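Local coordinates for protein 6-phosphogluconate dehydrogenase, NAD-binding (Mycolicibacterium smegmatis MC2 155, PDB 6SMT) that is an S-enantioselective imine reductase that binds NADPH and probably uses it to reduce imines to amines, at residues 117-129 with 139-152. Sequence-based numbering, arbitrary orientation.
Sequences VGGRYLDGAIMTP and SILFAGPQALFDEH. With NDP (NADPH dihydro-nicotinamide-adenine-dinucleotide phosphate), chain L; 2EH ((2S)-2-ethylhexan-1-ol), chain N.
Two neighbouring strands of the Rossmann-type NADPH-binding domain, 120-126 and 139-143, run antiparallel here, and the helix starting at Gln146 then crosses back over the first of them. Asp123 pairs with Ala143 and Ala125 with Leu141, each through two backbone bonds; Met127 N to Ser139 O (2.9 Å) carries the pairing on. Beyond it, Ser139 N donates to Thr128 OG1 at 3.2 Å, and that hydroxyl is also hydrogen-bonded to Thr132 OG1. Between the bonded pairs, Gly124 CA comes to 2.9 Å from Leu141 O, a close CH-O contact. Ile126 and Ile140 point the same way off the sheet, Ile126 CG1 4.1 Å from Ile140 CG2. On the Ala125/Leu141 face, Leu141 CG meets CG of Met127, just past the strand end, the methionine chain lying across the leucine.

Where strand gives way to helix, Leu122 and Leu148 run antiparallel, flank to flank, with Leu122 CG 3.8 Å from Leu148 CD2. With CG anti to the backbone N (chi1 179°), Leu148 reaches back to the strand and lays CD1 over one guanidinium face of Arg120. In the conformer described here, one of two modelled, Arg120 takes Glu151 end-on: Arg120 NH1 to Glu151 OE1 is 2.6 Å and Arg120 NH2 to Glu151 OE2 3.0 Å, with the planes turned 45° apart. This exposed salt bridge probably links helix and strand start only part of the time, while at the far end Ile126 O approaches nicotinamide C5N (3.2 Å), making the paired backbone part of the cofactor pocket.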
ATOM      1  N   VAL B 117      35.743  -0.146 -20.557  1.00 21.05           N
ATOM      2  CA  VAL B 117      37.049  -0.230 -19.874  1.00 21.54           C
ATOM      3  C   VAL B 117      37.379  -1.669 -19.533  1.00 21.01           C
ATOM      4  O   VAL B 117      38.334  -1.845 -18.776  1.00 26.03           O
ATOM      5  CB  VAL B 117      37.155   0.687 -18.666  1.00 21.78           C
ATOM      6  CG1 VAL B 117      36.966   2.162 -19.008  1.00 24.30           C
ATOM      7  CG2 VAL B 117      36.125   0.228 -17.613  1.00 22.57           C
ATOM      8  N   GLY B 118      36.706  -2.616 -20.166  1.00 22.36           N
ATOM      9  CA  GLY B 118      37.023  -4.037 -20.124  1.00 21.13           C
ATOM     10  C   GLY B 118      36.563  -4.701 -18.852  1.00 22.02           C
ATOM     11  O   GLY B 118      36.939  -5.824 -18.591  1.00 22.03           O
ATOM     12  N   GLY B 119      35.562  -4.086 -18.202  1.00 20.53           N
ATOM     13  CA  GLY B 119      34.866  -4.770 -17.087  1.00 19.52           C
ATOM     14  C   GLY B 119      33.624  -5.497 -17.578  1.00 18.46           C
ATOM     15  O   GLY B 119      33.204  -5.371 -18.766  1.00 18.86           O
ATOM     16  N   ARG B 120      33.000  -6.218 -16.660  0.56 17.73           N
ATOM     17  CA  ARG B 120      31.732  -6.997 -16.800  0.56 17.12           C
ATOM     18  C   ARG B 120      30.732  -6.261 -15.890  0.56 16.34           C
ATOM     19  O   ARG B 120      31.208  -5.637 -14.902  0.56 15.09           O
ATOM     20  CB  ARG B 120      32.102  -8.441 -16.427  0.56 19.18           C
ATOM     21  CG  ARG B 120      32.912  -9.145 -17.530  0.56 22.33           C
ATOM     22  CD  ARG B 120      33.098 -10.630 -17.321  0.56 24.28           C
ATOM     23  NE  ARG B 120      33.781 -10.874 -16.083  0.56 29.41           N
ATOM     24  CZ  ARG B 120      33.824 -12.039 -15.459  0.56 30.82           C
ATOM     25  NH1 ARG B 120      33.169 -13.061 -15.958  0.56 32.04           N
ATOM     26  NH2 ARG B 120      34.509 -12.167 -14.342  0.56 35.88           N
ATOM     27  N   TYR B 121      29.452  -6.263 -16.247  1.00 16.55           N
ATOM     28  CA  TYR B 121      28.464  -5.536 -15.416  1.00 14.34           C
ATOM     29  C   TYR B 121      27.248  -6.378 -15.195  1.00 14.63           C
ATOM     30  O   TYR B 121      26.704  -6.955 -16.144  1.00 15.27           O
ATOM     31  CB  TYR B 121      28.057  -4.227 -16.107  1.00 14.68           C
ATOM     32  CG  TYR B 121      27.140  -3.358 -15.288  1.00 14.06           C
ATOM     33  CD1 TYR B 121      27.603  -2.644 -14.214  1.00 14.42           C
ATOM     34  CD2 TYR B 121      25.826  -3.239 -15.605  1.00 15.08           C
ATOM     35  CE1 TYR B 121      26.778  -1.829 -13.493  1.00 14.71           C
ATOM     36  CE2 TYR B 121      24.978  -2.395 -14.915  1.00 14.43           C
ATOM     37  CZ  TYR B 121      25.433  -1.733 -13.795  1.00 13.87           C
ATOM     38  OH  TYR B 121      24.621  -0.891 -13.064  1.00 15.07           O
ATOM     39  N   LEU B 122      26.753  -6.375 -13.964  1.00 13.15           N
ATOM     40  CA  LEU B 122      25.363  -6.773 -13.670  1.00 13.64           C
ATOM     41  C   LEU B 122      24.676  -5.545 -13.118  1.00 13.58           C
ATOM     42  O   LEU B 122      25.296  -4.792 -12.346  1.00 13.49           O
ATOM     43  CB  LEU B 122      25.209  -7.913 -12.671  1.00 14.84           C
ATOM     44  CG  LEU B 122      25.814  -9.203 -13.110  1.00 16.50           C
ATOM     45  CD1 LEU B 122      25.810 -10.189 -11.928  1.00 17.58           C
ATOM     46  CD2 LEU B 122      25.045  -9.786 -14.271  1.00 18.04           C
ATOM     47  N   ASP B 123      23.394  -5.346 -13.365  1.00 13.90           N
ATOM     48  CA  ASP B 123      22.600  -4.334 -12.660  1.00 14.60           C
ATOM     49  C   ASP B 123      21.758  -5.035 -11.618  1.00 14.66           C
ATOM     50  O   ASP B 123      21.251  -6.149 -11.864  1.00 15.66           O
ATOM     51  CB  ASP B 123      21.667  -3.577 -13.617  1.00 14.60           C
ATOM     52  CG  ASP B 123      21.215  -2.270 -12.939  1.00 16.27           C
ATOM     53  OD1 ASP B 123      22.122  -1.463 -12.562  1.00 15.97           O
ATOM     54  OD2 ASP B 123      19.961  -2.106 -12.655  1.00 15.90           O
ATOM     55  N   GLY B 124      21.625  -4.452 -10.442  1.00 14.62           N
ATOM     56  CA  GLY B 124      20.807  -5.041  -9.390  1.00 15.48           C
ATOM     57  C   GLY B 124      19.954  -4.009  -8.688  1.00 14.75           C
ATOM     58  O   GLY B 124      20.190  -2.821  -8.812  1.00 16.13           O
ATOM     59  N   ALA B 125      18.871  -4.474  -8.106  1.00 12.27           N
ATOM     60  CA  ALA B 125      17.917  -3.644  -7.386  1.00 13.01           C
ATOM     61  C   ALA B 125      17.588  -4.352  -6.077  1.00 12.21           C
ATOM     62  O   ALA B 125      17.067  -5.487  -6.072  1.00 12.48           O
ATOM     63  CB  ALA B 125      16.691  -3.421  -8.185  1.00 14.38           C
ATOM     64  N   ILE B 126      17.886  -3.685  -4.986  1.00 12.01           N
ATOM     65  CA  ILE B 126      17.590  -4.162  -3.623  1.00 12.02           C
ATOM     66  C   ILE B 126      16.182  -3.742  -3.238  1.00 11.07           C
ATOM     67  O   ILE B 126      15.841  -2.553  -3.307  1.00 12.22           O
ATOM     68  CB  ILE B 126      18.603  -3.605  -2.604  1.00 12.12           C
ATOM     69  CG1 ILE B 126      20.053  -3.939  -3.003  1.00 13.18           C
ATOM     70  CG2 ILE B 126      18.258  -4.123  -1.188  1.00 13.61           C
ATOM     71  CD1 ILE B 126      21.029  -3.068  -2.287  1.00 14.20           C
ATOM     72  N   MET B 127      15.317  -4.710  -2.935  1.00 11.92           N
ATOM     73  CA  MET B 127      13.880  -4.482  -2.773  1.00 11.21           C
ATOM     74  C   MET B 127      13.431  -4.564  -1.322  1.00 11.63           C
ATOM     75  O   MET B 127      12.202  -4.589  -1.073  1.00 12.75           O
ATOM     76  CB  MET B 127      13.120  -5.513  -3.618  1.00 12.34           C
ATOM     77  CG  MET B 127      13.530  -5.483  -5.077  1.00 12.49           C
ATOM     78  SD  MET B 127      13.637  -3.926  -5.874  1.00 14.29           S
ATOM     79  CE  MET B 127      12.095  -3.160  -5.435  1.00 14.79           C
ATOM     80  N   THR B 128      14.345  -4.493  -0.373  1.00 12.55           N
ATOM     81  CA  THR B 128      14.023  -4.630   1.055  1.00 13.44           C
ATOM     82  C   THR B 128      14.883  -3.648   1.843  1.00 13.80           C
ATOM     83  O   THR B 128      15.960  -3.267   1.392  1.00 14.42           O
ATOM     84  CB  THR B 128      14.185  -6.097   1.480  1.00 13.56           C
ATOM     85  OG1 THR B 128      15.526  -6.533   1.117  1.00 13.76           O
ATOM     86  CG2 THR B 128      13.197  -7.015   0.792  1.00 13.27           C
ATOM     87  N   PRO B 129      14.498  -3.352   3.093  1.00 13.51           N
ATOM     88  CA  PRO B 129      15.197  -2.322   3.874  1.00 14.21           C
ATOM     89  C   PRO B 129      16.447  -2.841   4.580  1.00 14.33           C
ATOM     90  O   PRO B 129      16.776  -4.054   4.556  1.00 15.05           O
ATOM     91  CB  PRO B 129      14.117  -1.904   4.902  1.00 15.55           C
ATOM     92  CG  PRO B 129      13.293  -3.081   5.041  1.00 16.14           C
ATOM     93  CD  PRO B 129      13.155  -3.670   3.650  1.00 13.53           C
ATOM     94  N   SER B 139      15.594  -9.282  -0.494  1.00 13.32           N
ATOM     95  CA  SER B 139      15.425  -9.666  -1.906  1.00 12.60           C
ATOM     96  C   SER B 139      16.193  -8.697  -2.774  1.00 13.86           C
ATOM     97  O   SER B 139      15.991  -7.493  -2.650  1.00 14.30           O
ATOM     98  CB  SER B 139      13.972  -9.673  -2.294  1.00 13.72           C
ATOM     99  OG  SER B 139      13.805  -9.873  -3.705  1.00 15.45           O
ATOM    100  N   ILE B 140      17.015  -9.239  -3.680  1.00 12.22           N
ATOM    101  CA  ILE B 140      17.806  -8.432  -4.634  1.00 12.34           C
ATOM    102  C   ILE B 140      17.544  -9.039  -6.000  1.00 11.64           C
ATOM    103  O   ILE B 140      17.659 -10.274  -6.211  1.00 12.49           O
ATOM    104  CB  ILE B 140      19.291  -8.355  -4.263  1.00 12.54           C
ATOM    105  CG1 ILE B 140      19.500  -7.971  -2.803  1.00 14.61           C
ATOM    106  CG2 ILE B 140      19.945  -7.354  -5.219  1.00 13.35           C
ATOM    107  CD1 ILE B 140      20.946  -7.962  -2.397  1.00 17.81           C
ATOM    108  N   LEU B 141      17.200  -8.185  -6.958  1.00 12.35           N
ATOM    109  CA  LEU B 141      16.964  -8.582  -8.362  1.00 12.22           C
ATOM    110  C   LEU B 141      18.201  -8.239  -9.183  1.00 13.86           C
ATOM    111  O   LEU B 141      18.852  -7.177  -8.937  1.00 14.99           O
ATOM    112  CB  LEU B 141      15.765  -7.819  -8.948  1.00 13.17           C
ATOM    113  CG  LEU B 141      14.557  -7.781  -8.077  1.00 16.31           C
ATOM    114  CD1 LEU B 141      13.446  -7.057  -8.823  1.00 17.56           C
ATOM    115  CD2 LEU B 141      14.099  -9.139  -7.715  1.00 16.66           C
ATOM    116  N   PHE B 142      18.496  -9.034 -10.214  1.00 12.57           N
ATOM    117  CA  PHE B 142      19.698  -8.808 -11.031  1.00 12.24           C
ATOM    118  C   PHE B 142      19.343  -9.020 -12.472  1.00 13.25           C
ATOM    119  O   PHE B 142      18.512  -9.817 -12.840  1.00 14.14           O
ATOM    120  CB  PHE B 142      20.812  -9.819 -10.685  1.00 13.22           C
ATOM    121  CG  PHE B 142      21.341  -9.685  -9.282  1.00 12.71           C
ATOM    122  CD1 PHE B 142      20.687 -10.329  -8.253  1.00 14.25           C
ATOM    123  CD2 PHE B 142      22.458  -8.944  -8.996  1.00 14.47           C
ATOM    124  CE1 PHE B 142      21.092 -10.175  -6.946  1.00 14.13           C
ATOM    125  CE2 PHE B 142      22.901  -8.833  -7.676  1.00 14.32           C
ATOM    126  CZ  PHE B 142      22.229  -9.470  -6.682  1.00 13.78           C
ATOM    127  N   ALA B 143      20.087  -8.301 -13.317  1.00 12.92           N
ATOM    128  CA  ALA B 143      19.955  -8.385 -14.788  1.00 12.87           C
ATOM    129  C   ALA B 143      21.326  -8.242 -15.457  1.00 13.45           C
ATOM    130  O   ALA B 143      22.198  -7.519 -14.972  1.00 13.91           O
ATOM    131  CB  ALA B 143      18.992  -7.353 -15.334  1.00 13.34           C
ATOM    132  N   GLY B 144      21.481  -8.945 -16.572  1.00 14.47           N
ATOM    133  CA  GLY B 144      22.737  -8.999 -17.318  1.00 15.27           C
ATOM    134  C   GLY B 144      23.083 -10.438 -17.636  1.00 14.04           C
ATOM    135  O   GLY B 144      22.224 -11.316 -17.508  1.00 14.96           O
ATOM    136  N   PRO B 145      24.310 -10.691 -18.084  1.00 15.10           N
ATOM    137  CA  PRO B 145      24.594 -12.064 -18.540  1.00 16.50           C
ATOM    138  C   PRO B 145      24.365 -13.118 -17.474  1.00 16.27           C
ATOM    139  O   PRO B 145      24.886 -12.990 -16.390  1.00 16.05           O
ATOM    140  CB  PRO B 145      26.066 -11.928 -18.903  1.00 17.38           C
ATOM    141  CG  PRO B 145      26.215 -10.514 -19.323  1.00 18.30           C
ATOM    142  CD  PRO B 145      25.341  -9.715 -18.364  1.00 16.06           C
ATOM    143  N   GLN B 146      23.621 -14.171 -17.800  1.00 17.52           N
ATOM    144  CA  GLN B 146      23.281 -15.245 -16.844  1.00 18.35           C
ATOM    145  C   GLN B 146      24.517 -15.882 -16.276  1.00 17.69           C
ATOM    146  O   GLN B 146      24.616 -16.060 -15.056  1.00 18.55           O
ATOM    147  CB  GLN B 146      22.351 -16.300 -17.422  1.00 20.83           C
ATOM    148  CG  GLN B 146      21.785 -17.198 -16.331  1.00 22.58           C
ATOM    149  CD  GLN B 146      20.740 -18.164 -16.867  1.00 27.45           C
ATOM    150  OE1 GLN B 146      20.528 -18.249 -18.094  1.00 31.91           O
ATOM    151  NE2 GLN B 146      20.132 -18.917 -15.962  1.00 27.64           N
ATOM    152  N   ALA B 147      25.520 -16.117 -17.086  1.00 18.50           N
ATOM    153  CA  ALA B 147      26.727 -16.787 -16.583  1.00 20.11           C
ATOM    154  C   ALA B 147      27.452 -15.924 -15.595  1.00 19.50           C
ATOM    155  O   ALA B 147      28.116 -16.460 -14.710  1.00 20.22           O
ATOM    156  CB  ALA B 147      27.650 -17.046 -17.764  1.00 22.67           C
ATOM    157  N   LEU B 148      27.384 -14.606 -15.759  1.00 17.56           N
ATOM    158  CA  LEU B 148      28.091 -13.677 -14.852  1.00 18.43           C
ATOM    159  C   LEU B 148      27.351 -13.657 -13.519  1.00 16.87           C
ATOM    160  O   LEU B 148      27.986 -13.684 -12.426  1.00 17.41           O
ATOM    161  CB  LEU B 148      28.125 -12.308 -15.524  1.00 19.47           C
ATOM    162  CG  LEU B 148      28.796 -11.215 -14.723  1.00 18.64           C
ATOM    163  CD1 LEU B 148      30.251 -11.579 -14.563  1.00 19.57           C
ATOM    164  CD2 LEU B 148      28.644  -9.897 -15.479  1.00 18.94           C
ATOM    165  N   PHE B 149      26.016 -13.640 -13.514  1.00 16.19           N
ATOM    166  CA  PHE B 149      25.260 -13.820 -12.282  1.00 15.84           C
ATOM    167  C   PHE B 149      25.670 -15.145 -11.598  1.00 16.40           C
ATOM    168  O   PHE B 149      25.914 -15.174 -10.427  1.00 17.13           O
ATOM    169  CB  PHE B 149      23.774 -13.761 -12.586  1.00 17.02           C
ATOM    170  CG  PHE B 149      22.929 -14.131 -11.411  1.00 16.75           C
ATOM    171  CD1 PHE B 149      22.673 -13.232 -10.380  1.00 18.10           C
ATOM    172  CD2 PHE B 149      22.334 -15.365 -11.357  1.00 18.14           C
ATOM    173  CE1 PHE B 149      21.902 -13.598  -9.288  1.00 18.20           C
ATOM    174  CE2 PHE B 149      21.539 -15.730 -10.315  1.00 18.11           C
ATOM    175  CZ  PHE B 149      21.358 -14.866  -9.251  1.00 18.24           C
ATOM    176  N   ASP B 150      25.714 -16.213 -12.377  1.00 18.00           N
ATOM    177  CA  ASP B 150      26.042 -17.526 -11.780  1.00 19.77           C
ATOM    178  C   ASP B 150      27.454 -17.508 -11.175  1.00 18.63           C
ATOM    179  O   ASP B 150      27.645 -18.145 -10.107  1.00 20.59           O
ATOM    180  CB  ASP B 150      25.914 -18.614 -12.851  1.00 22.44           C
ATOM    181  CG  ASP B 150      24.489 -18.760 -13.344  1.00 26.05           C
ATOM    182  OD1 ASP B 150      23.509 -18.504 -12.595  1.00 30.75           O
ATOM    183  OD2 ASP B 150      24.347 -19.258 -14.464  1.00 34.82           O
ATOM    184  N   GLU B 151      28.393 -16.855 -11.799  1.00 19.20           N
ATOM    185  CA  GLU B 151      29.810 -16.728 -11.353  1.00 20.91           C
ATOM    186  C   GLU B 151      29.853 -16.131  -9.954  1.00 20.58           C
ATOM    187  O   GLU B 151      30.706 -16.535  -9.126  1.00 23.34           O
ATOM    188  CB  GLU B 151      30.652 -15.925 -12.325  1.00 23.97           C
ATOM    189  CG  GLU B 151      32.056 -15.592 -11.853  1.00 30.50           C
ATOM    190  CD  GLU B 151      32.920 -14.866 -12.881  1.00 40.17           C
ATOM    191  OE1 GLU B 151      32.509 -14.799 -14.085  1.00 45.10           O
ATOM    192  OE2 GLU B 151      33.988 -14.386 -12.469  1.00 48.18           O
ATOM    193  N   HIS B 152      28.993 -15.137  -9.650  1.00 18.39           N
ATOM    194  CA  HIS B 152      29.071 -14.316  -8.417  1.00 18.54           C
ATOM    195  C   HIS B 152      27.976 -14.675  -7.410  1.00 18.76           C
ATOM    196  O   HIS B 152      28.001 -14.148  -6.339  1.00 18.56           O
ATOM    197  CB  HIS B 152      28.999 -12.819  -8.777  1.00 18.37           C
ATOM    198  CG  HIS B 152      30.204 -12.449  -9.557  1.00 19.43           C
ATOM    199  ND1 HIS B 152      31.489 -12.468  -8.949  1.00 19.99           N
ATOM    200  CD2 HIS B 152      30.393 -12.081 -10.854  1.00 21.16           C
ATOM    201  CE1 HIS B 152      32.383 -12.169  -9.914  1.00 23.00           C
ATOM    202  NE2 HIS B 152      31.728 -11.888 -11.051  1.00 23.49           N
TER
HETATM  203  PA  NDP L 301      21.453   7.288  -0.504  1.00 15.55           P
HETATM  204  O1A NDP L 301      20.520   6.882  -1.607  1.00 16.18           O
HETATM  205  O2A NDP L 301      21.090   8.413   0.414  1.00 17.89           O
HETATM  206  O5B NDP L 301      22.888   7.532  -1.133  1.00 17.08           O
HETATM  207  C5B NDP L 301      23.930   7.945  -0.231  1.00 18.22           C
HETATM  208  C4B NDP L 301      25.248   7.447  -0.770  1.00 15.71           C
HETATM  209  O4B NDP L 301      25.506   7.994  -2.095  1.00 15.83           O
HETATM  210  C3B NDP L 301      26.434   7.911   0.099  1.00 15.67           C
HETATM  211  O3B NDP L 301      27.479   6.957   0.077  1.00 16.56           O
HETATM  212  C2B NDP L 301      26.844   9.178  -0.620  1.00 16.66           C
HETATM  213  O2B NDP L 301      28.176   9.645  -0.436  1.00 17.41           O
HETATM  214  C1B NDP L 301      26.750   8.668  -2.045  1.00 16.62           C
HETATM  215  N9A NDP L 301      26.749   9.712  -3.063  1.00 18.53           N
HETATM  216  C8A NDP L 301      25.770  10.641  -3.332  1.00 18.71           C
HETATM  217  N7A NDP L 301      26.081  11.428  -4.336  1.00 20.93           N
HETATM  218  C5A NDP L 301      27.337  11.014  -4.748  1.00 21.13           C
HETATM  219  C6A NDP L 301      28.246  11.472  -5.737  1.00 22.93           C
HETATM  220  N6A NDP L 301      27.971  12.434  -6.612  1.00 28.10           N
HETATM  221  N1A NDP L 301      29.426  10.823  -5.836  1.00 23.66           N
HETATM  222  C2A NDP L 301      29.708   9.816  -5.005  1.00 22.47           C
HETATM  223  N3A NDP L 301      28.945   9.319  -4.024  1.00 21.29           N
HETATM  224  C4A NDP L 301      27.782   9.976  -3.936  1.00 19.14           C
HETATM  225  O3  NDP L 301      21.822   6.075   0.476  1.00 16.89           O
HETATM  226  PN  NDP L 301      21.309   4.652   0.856  1.00 14.94           P
HETATM  227  O1N NDP L 301      22.430   3.939   1.470  1.00 15.19           O
HETATM  228  O2N NDP L 301      20.054   4.783   1.642  1.00 15.13           O
HETATM  229  O5D NDP L 301      20.866   3.968  -0.530  1.00 13.61           O
HETATM  230  C5D NDP L 301      21.833   3.635  -1.519  1.00 14.31           C
HETATM  231  C4D NDP L 301      21.070   3.070  -2.692  1.00 14.32           C
HETATM  232  O4D NDP L 301      20.419   1.852  -2.247  1.00 13.72           O
HETATM  233  C3D NDP L 301      19.980   3.968  -3.293  1.00 13.44           C
HETATM  234  O3D NDP L 301      19.958   3.931  -4.715  1.00 14.46           O
HETATM  235  C2D NDP L 301      18.706   3.361  -2.733  1.00 13.44           C
HETATM  236  O2D NDP L 301      17.532   3.564  -3.514  1.00 14.27           O
HETATM  237  C1D NDP L 301      19.035   1.897  -2.603  1.00 13.14           C
HETATM  238  N1N NDP L 301      18.278   1.201  -1.544  1.00 13.61           N
HETATM  239  C2N NDP L 301      18.281   1.679  -0.261  1.00 13.52           C
HETATM  240  C3N NDP L 301      17.527   1.111   0.710  1.00 13.23           C
HETATM  241  C7N NDP L 301      17.506   1.615   2.098  1.00 15.26           C
HETATM  242  O7N NDP L 301      16.725   1.027   2.881  1.00 16.88           O
HETATM  243  N7N NDP L 301      18.285   2.604   2.503  1.00 13.95           N
HETATM  244  C4N NDP L 301      16.662  -0.010   0.401  1.00 14.64           C
HETATM  245  C5N NDP L 301      16.742  -0.516  -0.954  1.00 14.54           C
HETATM  246  C6N NDP L 301      17.530   0.037  -1.849  1.00 13.53           C
HETATM  247  P2B NDP L 301      28.467  10.522   0.903  1.00 20.06           P
HETATM  248  O1X NDP L 301      29.867  11.140   0.608  1.00 21.17           O
HETATM  249  O2X NDP L 301      27.392  11.604   0.955  1.00 21.25           O
HETATM  250  O3X NDP L 301      28.422   9.666   2.104  1.00 19.90           O
HETATM  251  C7  2EH N 303      12.924   1.439  -0.861  1.00 29.34           C
HETATM  252  C8  2EH N 303      12.609  -0.970  -0.230  1.00 29.92           C
HETATM  253  C9  2EH N 303      11.752  -1.287  -1.443  1.00 29.04           C
HETATM  254  C12 2EH N 303      12.742   1.932   2.238  1.00 31.40           C
HETATM  255  C7A 2EH N 303      12.487   0.465   0.232  1.00 31.40           C
HETATM  256  O7C 2EH N 303      14.286   1.867  -0.913  1.00 26.85           O
HETATM  257  CBA 2EH N 303      13.109   0.659   1.591  1.00 29.44           C
HETATM  258  CCA 2EH N 303      12.767   1.906   3.714  1.00 27.18           C
HETATM  259  CCB 2EH N 303      11.909   3.043   4.258  1.00 29.44           C